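Local coordinates for polyporopepsin (Irpex lacteus, PDB 1WKR), which cleaves proteins with broad specificity as a pepsin-family aspartic endopeptidase and clots milk, at residues Ser181-Pro184 and Ala185-Tyr188; Val61-Ser65 and Gly66-Gly70; Thr268-Ala271 and Gln272-Pro275. One frame throughout, in Å; residues are numbered along the deposited sequence.

Contacts 1 and 2 both border the active-site cleft of this pepsin-like enzyme, and both touch the bound inhibitor, pepstatin. Contact 2 is the tip of the hairpin that hangs over the cleft: the side chain of Tyr63 lies about 4 Å from that of the catalytic Asp32. Contact 1 brings the side chain of Tyr188 to about 6 Å from that of the second catalytic aspartate, Asp212. The nearest atoms of the two contacts are about 7 Å apart, although their centres are separated by about 20 Å. Contact 3, residues 268-275, is a buried turn away from both aspartates, its centre about 28 Å from that of contact 1 and about 29 Å from that of contact 2.

Contact 1 of 3, residues Ser181-Pro184 and Ala185-Tyr188; sequences STSP and ASAY
The ring of Tyr188 meets Pro184 at its edge, where the proline carbonyl oxygen lies in the ring plane, 3.3 Å from Tyr188 CD1; the carbonyl oxygen of Ala185 lies along the edge too. Ile210 and Leu112 also touch this side chain. With CG anti to the carbonyl carbon (chi1 -56°), the ring runs back beside the turn instead of leaving it. That turn follows a cis peptide bond before Pro184 and forms a short 3-10 segment, residues 185-187. Pro184 O accepts from Ala187 N at 3.0 Å, the donor standing well above the carbonyl plane, while Tyr188 N reaches Ala185 O at the same length. A wider bond, spanning four residues, runs from Ser186 N to Thr182 O (2.9 Å). The CB of Ser186 presses on that same oxygen at 3.3 Å, and its OG bends over Ser183 CA. Ala185 packs against Ala208 and Ile210 of strand 207-211, which runs just before Asp212 in the chain. The hydroxyl of Tyr188 bonds to the backbone of the bound inhibitor, so this cis-proline turn carries an aromatic side chain into the substrate cleft of a pepsin-like aspartic proteinase.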
# COMPACT_ATOMS: atom_id res chain seq x y z
N SER A 181 9.10 6.08 -16.22
CA SER A 181 9.85 5.27 -17.19
C SER A 181 11.04 4.60 -16.56
O SER A 181 11.67 3.72 -17.21
CB SER A 181 10.38 6.15 -18.36
OG SER A 181 11.34 7.06 -17.86
N THR A 182 11.41 4.94 -15.36
CA THR A 182 12.61 4.45 -14.69
C THR A 182 12.39 3.14 -14.05
O THR A 182 11.38 2.98 -13.27
CB THR A 182 13.08 5.48 -13.66
OG1 THR A 182 13.52 6.64 -14.38
CG2 THR A 182 14.20 4.96 -12.85
N SER A 183 13.18 2.13 -14.32
CA SER A 183 13.12 0.83 -13.75
C SER A 183 13.99 0.70 -12.48
O SER A 183 15.07 1.37 -12.45
CB SER A 183 13.58 -0.23 -14.83
OG SER A 183 13.38 -1.63 -14.31
N PRO A 184 13.68 -0.07 -11.48
CA PRO A 184 12.50 -0.99 -11.46
C PRO A 184 11.22 -0.37 -10.91
O PRO A 184 10.20 -1.11 -10.88
CB PRO A 184 12.98 -2.12 -10.54
CG PRO A 184 13.93 -1.44 -9.57
CD PRO A 184 14.57 -0.32 -10.34
N ALA A 185 11.20 0.91 -10.50
CA ALA A 185 9.92 1.50 -10.03
C ALA A 185 8.83 1.37 -11.04
O ALA A 185 7.65 1.22 -10.68
CB ALA A 185 10.14 2.98 -9.74
N SER A 186 9.15 1.37 -12.35
CA SER A 186 8.17 1.26 -13.42
C SER A 186 7.37 -0.03 -13.41
O SER A 186 6.29 -0.05 -14.06
CB SER A 186 8.88 1.42 -14.77
OG SER A 186 9.82 0.33 -14.92
N ALA A 187 7.82 -1.06 -12.74
CA ALA A 187 7.08 -2.33 -12.68
C ALA A 187 5.94 -2.24 -11.70
O ALA A 187 5.04 -3.09 -11.68
CB ALA A 187 8.05 -3.45 -12.28
N TYR A 188 6.00 -1.29 -10.73
CA TYR A 188 5.00 -1.09 -9.66
C TYR A 188 4.15 0.07 -10.02
O TYR A 188 4.14 0.56 -11.18
CB TYR A 188 5.80 -0.88 -8.34
CG TYR A 188 6.76 -1.96 -7.95
CD1 TYR A 188 8.07 -1.99 -8.57
CD2 TYR A 188 6.45 -2.95 -7.05
CE1 TYR A 188 8.94 -3.02 -8.25
CE2 TYR A 188 7.35 -4.00 -6.78
CZ TYR A 188 8.59 -3.97 -7.37
OH TYR A 188 9.49 -5.01 -7.12

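Contact 2 of 3, residues Val61-Ser65 and Gly66-Gly70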
# COMPACT_ATOMS: atom_id res chain seq x y z
N VAL A 61 6.04 -15.96 -3.97
CA VAL A 61 6.33 -14.51 -3.97
C VAL A 61 7.24 -14.18 -2.79
O VAL A 61 6.96 -14.57 -1.67
CB VAL A 61 5.04 -13.61 -3.94
CG1 VAL A 61 5.42 -12.14 -3.99
CG2 VAL A 61 4.09 -14.03 -5.12
N THR A 62 8.26 -13.36 -3.07
CA THR A 62 9.13 -12.84 -2.03
C THR A 62 8.87 -11.33 -1.83
O THR A 62 8.85 -10.57 -2.82
CB THR A 62 10.61 -13.07 -2.38
OG1 THR A 62 10.85 -14.49 -2.41
CG2 THR A 62 11.58 -12.53 -1.32
N TYR A 63 8.67 -10.95 -0.61
CA TYR A 63 8.38 -9.51 -0.26
C TYR A 63 9.51 -8.94 0.55
O TYR A 63 10.39 -9.65 1.03
CB TYR A 63 7.09 -9.43 0.50
CG TYR A 63 5.86 -10.07 -0.14
CD1 TYR A 63 5.06 -9.39 -1.03
CD2 TYR A 63 5.59 -11.39 0.16
CE1 TYR A 63 3.94 -10.02 -1.60
CE2 TYR A 63 4.48 -12.03 -0.41
CZ TYR A 63 3.69 -11.33 -1.28
OH TYR A 63 2.61 -12.01 -1.86
N GLY A 64 9.48 -7.65 0.79
CA GLY A 64 10.47 -6.99 1.68
C GLY A 64 10.41 -7.59 3.04
O GLY A 64 11.54 -7.91 3.60
N SER A 65 9.30 -7.80 3.65
CA SER A 65 9.21 -8.28 5.03
C SER A 65 8.64 -9.69 5.23
O SER A 65 8.23 -10.07 6.26
CB SER A 65 8.39 -7.32 5.88
OG SER A 65 7.08 -7.14 5.37
N GLY A 66 8.54 -10.44 4.09
CA GLY A 66 8.03 -11.82 4.20
C GLY A 66 8.01 -12.51 2.87
O GLY A 66 8.68 -12.11 1.96
N SER A 67 7.20 -13.59 2.85
CA SER A 67 7.21 -14.44 1.65
C SER A 67 6.05 -15.40 1.77
O SER A 67 5.51 -15.65 2.85
CB SER A 67 8.50 -15.28 1.52
OG SER A 67 8.66 -16.03 2.61
N PHE A 68 5.67 -16.01 0.64
CA PHE A 68 4.76 -17.18 0.66
C PHE A 68 5.07 -18.06 -0.54
O PHE A 68 5.57 -17.62 -1.54
CB PHE A 68 3.25 -16.79 0.74
CG PHE A 68 2.57 -16.74 -0.62
CD1 PHE A 68 2.66 -15.62 -1.43
CD2 PHE A 68 1.86 -17.85 -1.11
CE1 PHE A 68 2.00 -15.61 -2.66
CE2 PHE A 68 1.23 -17.83 -2.34
CZ PHE A 68 1.33 -16.73 -3.14
N SER A 69 4.68 -19.31 -0.41
CA SER A 69 4.66 -20.19 -1.58
C SER A 69 3.51 -21.18 -1.37
O SER A 69 3.12 -21.51 -0.29
CB SER A 69 6.03 -20.87 -1.80
OG SER A 69 6.37 -21.54 -0.69
N GLY A 70 3.10 -21.72 -2.53
CA GLY A 70 1.98 -22.70 -2.51
C GLY A 70 1.61 -23.12 -3.90
O GLY A 70 2.43 -23.28 -4.78
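Val61 and Phe68 pair between the two strands of the active-site flap, the beta hairpin of pepsin-like proteinases formed here by strands 57-62 and 67-79. They are an antiparallel hydrogen-bonded pair, with Val61 N to Phe68 O and Phe68 N to Val61 O both 3.0 Å and nearly straight. On the face that carries these two residues the packing is close. Val61 CG2 approaches the Phe68 ring obliquely, 3.6 Å from CE1, while CG1, anti to the backbone N (chi1 -178°), lies over the rim of one face of the Tyr63 ring. Phe68 stacks on Trp39, and Phe98 meets Tyr63 edge-to-face. The Tyr63 hydroxyl arrives at the edge of the Phe68 ring, 3.6 Å from CD1, and makes a weak hydrogen bond to Trp39 NE1; these contacts surround the Tyr63 side chain, which lies about 4 Å from that of Asp32. The opposite face is looser: Thr62 and Ser67 form a non-hydrogen-bonded pair whose nearest approach, Thr62 CA to Ser67 CB, is 4.4 Å, and Thr62 is exposed to solvent. At the tip, Gly64 and Ser65 make backbone hydrogen bonds with the bound inhibitor, and Ser65 OG adds another. The turn is closed by Tyr63 N, which donates to Gly66 O at 2.8 Å, tilted 31° from the carbonyl plane.

Contact 3 of 3, residues Thr268-Ala271 and Gln272-Pro275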
# COMPACT_ATOMS: atom_id res chain seq x y z
N THR A 268 2.10 16.88 6.86
CA THR A 268 2.33 17.79 8.02
C THR A 268 3.10 17.10 9.11
O THR A 268 3.32 15.88 9.11
CB THR A 268 0.97 18.26 8.58
OG1 THR A 268 0.27 17.07 9.04
CG2 THR A 268 0.11 18.99 7.55
N ALA A 269 3.52 17.91 10.10
CA ALA A 269 4.19 17.36 11.28
C ALA A 269 3.37 16.25 11.90
O ALA A 269 3.93 15.15 12.18
CB ALA A 269 4.43 18.47 12.30
N ASN A 270 2.08 16.44 12.10
CA ASN A 270 1.31 15.40 12.76
C ASN A 270 1.24 14.11 11.90
O ASN A 270 1.22 12.98 12.42
CB ASN A 270 -0.11 15.87 13.08
CG ASN A 270 -0.83 14.88 13.97
OD1 ASN A 270 -1.70 14.14 13.55
ND2 ASN A 270 -0.51 14.94 15.29
N ALA A 271 1.18 14.31 10.57
CA ALA A 271 1.15 13.16 9.65
C ALA A 271 2.44 12.38 9.68
O ALA A 271 2.48 11.22 9.22
CB ALA A 271 0.92 13.66 8.23
N GLN A 272 3.54 12.97 10.16
CA GLN A 272 4.85 12.30 10.20
C GLN A 272 5.05 11.46 11.42
O GLN A 272 6.10 10.83 11.54
CB GLN A 272 5.97 13.35 10.13
CG GLN A 272 6.13 13.95 8.71
CD GLN A 272 7.06 15.13 8.73
OE1 GLN A 272 8.25 15.00 9.04
NE2 GLN A 272 6.55 16.30 8.46
N ILE A 273 4.07 11.41 12.33
CA ILE A 273 4.24 10.67 13.61
C ILE A 273 3.26 9.53 13.69
O ILE A 273 2.16 9.55 13.11
CB ILE A 273 4.19 11.59 14.86
CG1 ILE A 273 2.75 11.92 15.28
CG2 ILE A 273 5.06 12.81 14.62
CD1 ILE A 273 2.67 12.73 16.56
N TRP A 274 3.66 8.46 14.44
CA TRP A 274 2.79 7.34 14.74
C TRP A 274 1.66 7.81 15.68
O TRP A 274 1.96 8.68 16.55
CB TRP A 274 3.63 6.23 15.38
CG TRP A 274 2.89 4.98 15.71
CD1 TRP A 274 2.25 4.67 16.84
CD2 TRP A 274 2.68 3.86 14.81
NE1 TRP A 274 1.62 3.43 16.75
CE2 TRP A 274 1.87 2.95 15.51
CE3 TRP A 274 3.02 3.58 13.49
CZ2 TRP A 274 1.40 1.70 14.93
CZ3 TRP A 274 2.66 2.36 12.92
CH2 TRP A 274 1.81 1.48 13.61
N PRO A 275 0.46 7.32 15.57
CA PRO A 275 -0.62 7.75 16.50
C PRO A 275 -0.23 7.47 17.95
O PRO A 275 -0.08 6.31 18.36
CB PRO A 275 -1.82 6.91 16.04
CG PRO A 275 -1.28 5.77 15.22
CD PRO A 275 -0.06 6.37 14.56
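Gln272 folds back over Thr268 and Ala269 at the start of its own turn. CB sits 3.4 Å from Ala269 O. From there CG turns anti to the carbonyl carbon (chi1 -74°), which lays it 3.4 Å from Thr268 O, and the extended chain carries CD past the same oxygen. At the tip, NE2 makes a weak hydrogen bond to Thr268 O at 3.3 Å and hydrogen bonds to the backbone oxygens of Leu267 and Gln254; OE1 is bonded to the hydroxyl of Tyr228. A leucine in place of Gln272 would probably leave the Tyr228 hydroxyl and the carbonyl oxygens of Leu267 and Gln254 without their amide partner. The backbone N of Gln272 donates to Ala269 O at 3.0 Å and weakly to Thr268 O. Thr268 OG1 in turn accepts from Ala271 N at 3.3 Å, an ST motif that starts the short 3-10 turn, and Ile273 N closes it on Asn270 O at 3.3 Å. Ile273 CG1 lies close to that oxygen, while CD1 reaches the Asn270 amide, whose ND2 is bonded to Asn340 O and the Tyr250 hydroxyl. The buried carboxamide of Gln272 thus has both OE1 and NE2 hydrogen-bonded, linking the turn to Tyr228, Leu267 and Gln254 as well as to its own first residue.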